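Local coordinates for Lin1840 protein (Listeria innocua serovar 6a, PDB 4ZOC) that probably hydrolyses terminal non-reducing beta-D-glucosyl residues, releasing beta-D-glucose, as a family 3 beta-glucosidase involved in beta-1,2-glucan metabolism, at residues A199-T207 with W470-A478; T401-W409 with W526-R534. The protein carries 2 engineered substitutions. All blocks are in the same frame, centred on the assembly; numbering follows the deposited sequence.

Interaction 1: residues A199-T207 with W470-A478. With BGC (beta-D-glucopyranose), chain G.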
# COMPACT_ATOMS: atom_id res chain seq x y z
N ALA A 199 -1.04 -8.12 2.23
CA ALA A 199 -1.40 -8.36 0.84
C ALA A 199 -1.71 -7.04 0.13
O ALA A 199 -2.63 -6.26 0.55
CB ALA A 199 -2.63 -9.24 0.77
N GLU A 200 -0.97 -6.78 -0.96
CA GLU A 200 -1.12 -5.53 -1.69
C GLU A 200 -2.54 -5.40 -2.23
O GLU A 200 -3.14 -6.35 -2.74
CB GLU A 200 -0.10 -5.44 -2.83
CG GLU A 200 0.21 -4.09 -3.41
CD GLU A 200 1.53 -4.16 -4.19
OE1 GLU A 200 1.34 -4.57 -5.32
OE2 GLU A 200 2.68 -3.84 -3.61
N ALA A 201 -3.07 -4.19 -2.04
CA ALA A 201 -4.38 -3.75 -2.48
C ALA A 201 -5.51 -4.58 -1.87
O ALA A 201 -6.55 -4.63 -2.44
CB ALA A 201 -4.46 -3.74 -4.02
N GLY A 202 -5.27 -5.26 -0.74
CA GLY A 202 -6.29 -6.05 -0.11
C GLY A 202 -6.63 -7.35 -0.86
O GLY A 202 -7.52 -8.03 -0.50
N LEU A 203 -5.85 -7.67 -1.90
CA LEU A 203 -6.21 -8.71 -2.84
C LEU A 203 -5.68 -10.08 -2.32
O LEU A 203 -4.54 -10.22 -1.95
CB LEU A 203 -5.60 -8.35 -4.24
CG LEU A 203 -5.74 -9.36 -5.34
CD1 LEU A 203 -7.21 -9.72 -5.58
CD2 LEU A 203 -5.06 -8.82 -6.62
N GLU A 204 -6.55 -11.06 -2.24
CA GLU A 204 -6.12 -12.34 -1.67
C GLU A 204 -4.92 -12.94 -2.34
O GLU A 204 -4.77 -12.95 -3.56
CB GLU A 204 -7.29 -13.34 -1.66
CG GLU A 204 -7.03 -14.53 -0.85
CD GLU A 204 -6.81 -14.17 0.58
OE1 GLU A 204 -7.79 -13.97 1.36
OE2 GLU A 204 -5.61 -14.01 1.02
N TYR A 205 -4.02 -13.44 -1.51
CA TYR A 205 -2.76 -14.13 -1.90
C TYR A 205 -1.77 -13.22 -2.53
O TYR A 205 -0.73 -13.72 -3.01
CB TYR A 205 -2.99 -15.36 -2.81
CG TYR A 205 -4.18 -16.24 -2.44
CD1 TYR A 205 -4.20 -16.95 -1.25
CD2 TYR A 205 -5.27 -16.32 -3.26
CE1 TYR A 205 -5.28 -17.74 -0.91
CE2 TYR A 205 -6.40 -17.08 -2.92
CZ TYR A 205 -6.35 -17.81 -1.76
OH TYR A 205 -7.35 -18.62 -1.36
N ASN A 206 -2.08 -11.93 -2.64
CA ASN A 206 -1.26 -11.02 -3.43
C ASN A 206 0.07 -10.65 -2.74
O ASN A 206 0.27 -10.92 -1.54
CB ASN A 206 -2.04 -9.75 -3.76
CG ASN A 206 -1.49 -8.98 -4.93
OD1 ASN A 206 -0.74 -9.51 -5.79
ND2 ASN A 206 -1.84 -7.71 -4.99
N THR A 207 0.98 -10.11 -3.55
CA THR A 207 2.29 -9.63 -3.13
C THR A 207 2.30 -8.87 -1.79
O THR A 207 1.46 -8.03 -1.49
CB THR A 207 2.80 -8.68 -4.22
OG1 THR A 207 2.87 -9.38 -5.46
CG2 THR A 207 4.16 -8.07 -3.90
N TRP A 470 -18.68 -12.76 2.13
CA TRP A 470 -18.02 -11.57 1.59
C TRP A 470 -16.70 -11.25 2.26
O TRP A 470 -16.06 -10.31 1.90
CB TRP A 470 -18.95 -10.41 1.70
CG TRP A 470 -20.24 -10.56 0.89
CD1 TRP A 470 -20.46 -11.43 -0.10
CD2 TRP A 470 -21.44 -9.77 1.03
NE1 TRP A 470 -21.73 -11.31 -0.56
CE2 TRP A 470 -22.38 -10.31 0.12
CE3 TRP A 470 -21.82 -8.72 1.89
CZ2 TRP A 470 -23.68 -9.79 -0.06
CZ3 TRP A 470 -23.15 -8.17 1.74
CH2 TRP A 470 -24.07 -8.73 0.76
N GLY A 471 -16.32 -12.09 3.24
CA GLY A 471 -15.03 -12.04 3.91
C GLY A 471 -14.50 -13.45 4.07
O GLY A 471 -14.94 -14.39 3.41
N GLY A 472 -13.54 -13.57 4.95
CA GLY A 472 -12.79 -14.80 5.08
C GLY A 472 -11.80 -14.98 3.93
O GLY A 472 -11.46 -14.05 3.21
N GLU A 473 -11.25 -16.19 3.81
CA GLU A 473 -10.30 -16.41 2.75
C GLU A 473 -10.90 -16.18 1.31
O GLU A 473 -11.96 -16.69 0.98
CB GLU A 473 -9.69 -17.80 2.86
CG GLU A 473 -8.65 -18.12 1.75
CD GLU A 473 -8.09 -19.54 1.85
OE1 GLU A 473 -8.40 -20.25 2.87
OE2 GLU A 473 -7.35 -19.98 0.91
N ALA A 474 -10.18 -15.40 0.49
CA ALA A 474 -10.59 -15.14 -0.90
C ALA A 474 -11.93 -14.42 -0.97
O ALA A 474 -12.72 -14.57 -1.93
CB ALA A 474 -10.57 -16.41 -1.76
N GLY A 475 -12.15 -13.59 0.04
CA GLY A 475 -13.27 -12.66 0.13
C GLY A 475 -12.78 -11.21 0.18
O GLY A 475 -12.99 -10.50 1.14
N SER A 476 -12.04 -10.79 -0.84
CA SER A 476 -11.52 -9.44 -0.91
C SER A 476 -12.56 -8.54 -1.54
O SER A 476 -13.09 -8.87 -2.66
CB SER A 476 -10.26 -9.43 -1.79
OG SER A 476 -9.13 -10.03 -1.13
N LEU A 477 -12.70 -7.34 -0.95
CA LEU A 477 -13.55 -6.32 -1.48
C LEU A 477 -12.76 -5.10 -1.80
O LEU A 477 -12.17 -4.51 -0.90
CB LEU A 477 -14.63 -5.90 -0.52
CG LEU A 477 -15.79 -6.72 -0.17
CD1 LEU A 477 -16.74 -5.92 0.75
CD2 LEU A 477 -16.46 -7.08 -1.49
N ALA A 478 -12.77 -4.68 -3.05
CA ALA A 478 -12.08 -3.43 -3.36
C ALA A 478 -12.68 -2.20 -2.76
O ALA A 478 -11.92 -1.30 -2.33
CB ALA A 478 -11.94 -3.27 -4.86
C2 BGC G . -9.54 -25.11 -0.76
C3 BGC G . -8.21 -24.29 -0.67
C4 BGC G . -8.13 -23.38 0.61
C5 BGC G . -8.46 -24.30 1.81
C6 BGC G . -8.39 -23.49 3.06
C1 BGC G . -9.64 -25.93 0.49
O1 BGC G . -10.80 -26.78 0.44
O2 BGC G . -9.56 -25.97 -1.89
O3 BGC G . -8.06 -23.50 -1.88
O4 BGC G . -6.85 -22.65 0.74
O5 BGC G . -9.70 -25.05 1.60
O6 BGC G . -9.46 -22.54 3.01
O HOH W 1 -9.65 -11.86 0.99

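Interaction 2: residues T401-W409 with W526-R534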
# COMPACT_ATOMS: atom_id res chain seq x y z
N THR A 401 -33.70 -11.32 10.60
CA THR A 401 -33.96 -12.75 10.69
C THR A 401 -32.87 -13.63 10.15
O THR A 401 -32.95 -14.88 10.31
CB THR A 401 -35.26 -13.16 9.96
OG1 THR A 401 -35.13 -13.05 8.55
CG2 THR A 401 -36.43 -12.32 10.44
N SER A 402 -31.88 -13.07 9.46
CA SER A 402 -30.86 -13.92 8.83
C SER A 402 -30.19 -14.81 9.89
O SER A 402 -29.73 -14.31 10.92
CB SER A 402 -29.78 -13.10 8.15
OG SER A 402 -28.75 -13.91 7.67
N PRO A 403 -30.03 -16.11 9.55
CA PRO A 403 -29.27 -16.99 10.45
C PRO A 403 -27.75 -16.89 10.29
O PRO A 403 -27.00 -17.55 11.06
CB PRO A 403 -29.72 -18.41 10.06
CG PRO A 403 -30.24 -18.25 8.65
CD PRO A 403 -30.69 -16.83 8.46
N ASP A 404 -27.29 -16.07 9.33
CA ASP A 404 -25.85 -15.93 9.04
C ASP A 404 -25.18 -14.95 10.03
O ASP A 404 -24.78 -13.80 9.68
CB ASP A 404 -25.66 -15.53 7.61
CG ASP A 404 -24.19 -15.53 7.16
OD1 ASP A 404 -23.28 -16.01 7.89
OD2 ASP A 404 -23.96 -15.00 6.07
N ILE A 405 -25.05 -15.40 11.24
CA ILE A 405 -24.42 -14.61 12.36
C ILE A 405 -23.29 -15.32 13.07
O ILE A 405 -22.78 -14.78 14.05
CB ILE A 405 -25.45 -14.09 13.44
CG1 ILE A 405 -26.49 -15.13 13.78
CG2 ILE A 405 -26.19 -12.85 12.89
CD1 ILE A 405 -25.94 -16.38 14.43
N LEU A 406 -22.85 -16.48 12.53
CA LEU A 406 -21.79 -17.28 13.18
C LEU A 406 -20.43 -16.88 12.72
O LEU A 406 -19.46 -17.20 13.40
CB LEU A 406 -21.95 -18.77 12.93
CG LEU A 406 -23.34 -19.39 13.36
CD1 LEU A 406 -23.35 -20.88 13.06
CD2 LEU A 406 -23.63 -19.10 14.78
N GLY A 407 -20.34 -16.14 11.63
CA GLY A 407 -19.06 -15.68 11.09
C GLY A 407 -18.45 -16.57 10.09
O GLY A 407 -18.76 -17.72 10.01
N GLY A 408 -17.50 -16.03 9.38
CA GLY A 408 -16.61 -16.82 8.56
C GLY A 408 -15.66 -17.68 9.39
O GLY A 408 -15.53 -17.52 10.63
N TRP A 409 -14.99 -18.60 8.73
CA TRP A 409 -14.13 -19.55 9.39
C TRP A 409 -14.88 -20.26 10.54
O TRP A 409 -14.43 -20.43 11.66
CB TRP A 409 -12.82 -18.90 9.80
CG TRP A 409 -11.85 -18.89 8.69
CD1 TRP A 409 -11.38 -17.78 8.01
CD2 TRP A 409 -11.25 -20.03 8.06
NE1 TRP A 409 -10.56 -18.17 7.00
CE2 TRP A 409 -10.45 -19.54 7.00
CE3 TRP A 409 -11.31 -21.41 8.29
CZ2 TRP A 409 -9.67 -20.40 6.19
CZ3 TRP A 409 -10.52 -22.28 7.48
CH2 TRP A 409 -9.74 -21.79 6.46
N TRP A 526 -20.05 -7.13 15.07
CA TRP A 526 -19.21 -8.01 14.25
C TRP A 526 -20.03 -9.29 13.91
O TRP A 526 -21.21 -9.21 13.54
CB TRP A 526 -17.92 -8.33 14.96
CG TRP A 526 -17.09 -7.10 15.28
CD1 TRP A 526 -16.83 -6.56 16.51
CD2 TRP A 526 -16.30 -6.36 14.35
NE1 TRP A 526 -15.94 -5.49 16.38
CE2 TRP A 526 -15.58 -5.38 15.07
CE3 TRP A 526 -16.08 -6.46 12.96
CZ2 TRP A 526 -14.71 -4.43 14.42
CZ3 TRP A 526 -15.18 -5.56 12.35
CH2 TRP A 526 -14.51 -4.57 13.09
N PHE A 527 -19.46 -10.47 14.02
CA PHE A 527 -20.29 -11.69 14.06
C PHE A 527 -20.06 -12.34 15.42
O PHE A 527 -18.99 -12.79 15.73
CB PHE A 527 -19.93 -12.62 12.92
CG PHE A 527 -20.29 -12.09 11.57
CD1 PHE A 527 -21.59 -11.69 11.25
CD2 PHE A 527 -19.30 -11.95 10.57
CE1 PHE A 527 -21.94 -11.33 9.96
CE2 PHE A 527 -19.63 -11.56 9.33
CZ PHE A 527 -20.95 -11.25 9.01
N PRO A 528 -21.10 -12.34 16.29
CA PRO A 528 -20.85 -12.77 17.67
C PRO A 528 -20.80 -14.28 17.87
O PRO A 528 -20.32 -14.73 18.94
CB PRO A 528 -22.02 -12.21 18.47
CG PRO A 528 -22.58 -11.13 17.61
CD PRO A 528 -22.33 -11.55 16.16
N GLY A 529 -21.32 -15.04 16.89
CA GLY A 529 -21.39 -16.52 17.00
C GLY A 529 -22.75 -16.99 17.44
O GLY A 529 -23.79 -16.37 17.20
N THR A 530 -22.73 -18.15 18.09
CA THR A 530 -23.91 -18.89 18.43
C THR A 530 -24.92 -18.12 19.24
O THR A 530 -26.12 -18.26 18.99
CB THR A 530 -23.48 -20.22 19.16
OG1 THR A 530 -22.68 -21.03 18.24
CG2 THR A 530 -24.70 -20.99 19.64
N GLU A 531 -24.45 -17.23 20.12
CA GLU A 531 -25.39 -16.52 20.96
C GLU A 531 -25.71 -15.12 20.41
O GLU A 531 -26.23 -14.23 21.21
CB GLU A 531 -24.86 -16.44 22.40
CG GLU A 531 -24.84 -17.81 23.08
CD GLU A 531 -26.21 -18.31 23.45
OE1 GLU A 531 -26.87 -17.68 24.27
OE2 GLU A 531 -26.57 -19.38 22.97
N ALA A 532 -25.42 -14.88 19.12
CA ALA A 532 -25.57 -13.53 18.49
C ALA A 532 -26.83 -12.70 18.92
O ALA A 532 -26.73 -11.55 19.32
CB ALA A 532 -25.47 -13.61 16.98
N GLY A 533 -28.01 -13.28 18.81
CA GLY A 533 -29.22 -12.51 19.11
C GLY A 533 -29.36 -12.17 20.57
O GLY A 533 -30.05 -11.20 20.90
N ARG A 534 -28.82 -13.02 21.47
CA ARG A 534 -28.91 -12.80 22.92
C ARG A 534 -27.90 -11.74 23.28
O ARG A 534 -28.19 -10.85 24.04
CB ARG A 534 -28.64 -14.01 23.71
CG ARG A 534 -29.64 -15.08 23.40
CD ARG A 534 -29.57 -16.25 24.35
NE ARG A 534 -30.72 -17.13 24.13
CZ ARG A 534 -30.68 -18.46 23.92
NH1 ARG A 534 -29.56 -19.15 23.78
NH2 ARG A 534 -31.79 -19.12 23.77

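Interaction 1: residues A199-T207 with W470-A478
Glu204 and Tyr205 meet Glu473 and Ala474 where two type II beta turns, Leu203-Asn206 and Gly472-Gly475, face each other by their corner residues. The first turn belongs to a loop after TIM-barrel strand 187-193, the second to a loop after strand 459-465 of the C-terminal domain. Tyr205 and Glu473 cross with ring and carboxylate planes 80° apart, and Tyr205 OH donates to the anti lone pair of Glu473 OE2 (2.6 Å). Glucose grips the same carboxylate: its O4 donates to OE2 of Glu473, and its O6 to OE1 of Glu473 at 2.5 Å. The extended chain of glutamate, CG anti to N (chi1 180°), suits this reach from the turn.

Glu204 instead bends at chi2. Its CG lies over the centre of the Tyr205 ring, 3.2 Å above the plane, while OE1 takes the N-H of Ala474 nearly straight (2.9 Å, 172°) and OE2 accepts from Tyr205 N. The small methyl of Ala474 packs near both, CB lying 3.9 Å from Tyr205 OH. Ser476, small enough to work close to the backbone, donates from OG to Gly202 O (2.6 Å), and one water donates to both Glu204 OE1 and Ser476 OG, 2.8 Å from each.

Interaction 2: residues T401-W409 with W526-R534
Ile405 and Gly529 supply the hydrogen bond that ties these two loops of the C-terminal domain together. Gly529 N donates to Ile405 O at 3.2 Å. Gly529 also starts a type I turn, closed by Ala532 N bonding to Gly529 O, that leads into helix 532-541. At its backbone angles a side chain would press on the carbonyl O of Pro528, so glycine suits the place. The Leu406 and Gly529 CA atoms are 3.9 Å apart.

The rest is apolar contact with backbone as well as with side chains. Ile405 sets CB 3.6 Å from Ala532 CB at the first residue of the helix. Its CG1 sits between the backbone N and the carbonyl carbon (chi1 41°), and a second bend at chi2 brings CD1 to 3.5 Å from Gly529 O. The single methyl of Ala532 lets the helix start come this near. Leu406 leaves its backbone in the other direction, but CD2, the methyl turned back from its extended chain, rests against the Gly529-Thr530 peptide, 3.5 Å from Gly529 C. Phe527 lies obliquely beside the other loop: Gly407 CA is 3.7 Å from Phe527 CB, and the ring passes CE1 to 3.8 Å from Asp404 O. Gly407, with no CB, fits this tight place.

Polar side chains are tied mainly outward or within their own loop. Asp404 OD1 bonds to Asn468, Thr530 OG1 accepts from Val99 N, and the Glu531-Arg534 salt bridge stays on the helix side, where Arg364 also pairs with Glu531.

Leu406 O is buried with no polar partner, which probably costs some stability. With a single hydrogen bond between the loops, cohesion probably rests largely on van der Waals fit, that bond helping to set their alignment.

Interactions 1 and 2 have centres about 22 Å apart, yet they meet at the glucose pocket, where Glu473 OE1 of interaction 1 packs 3.6 Å from CZ2 of Trp409 in interaction 2. Both residues contact glucose, and Trp271 is a further residue of the pocket. Segments 470-478, 401-409 and 526-534 follow three parallel strands of one sheet in the C-terminal domain, so interaction 2 joins loops within that domain, whereas interaction 1 carries one of its loops across to the barrel. Arg149 touches Glu204 and Trp409. The second subunit reaches only interaction 1, where its Arg572 packs on Tyr205 and hydrogen-bonds glucose; interaction 2 lies wholly within one chain.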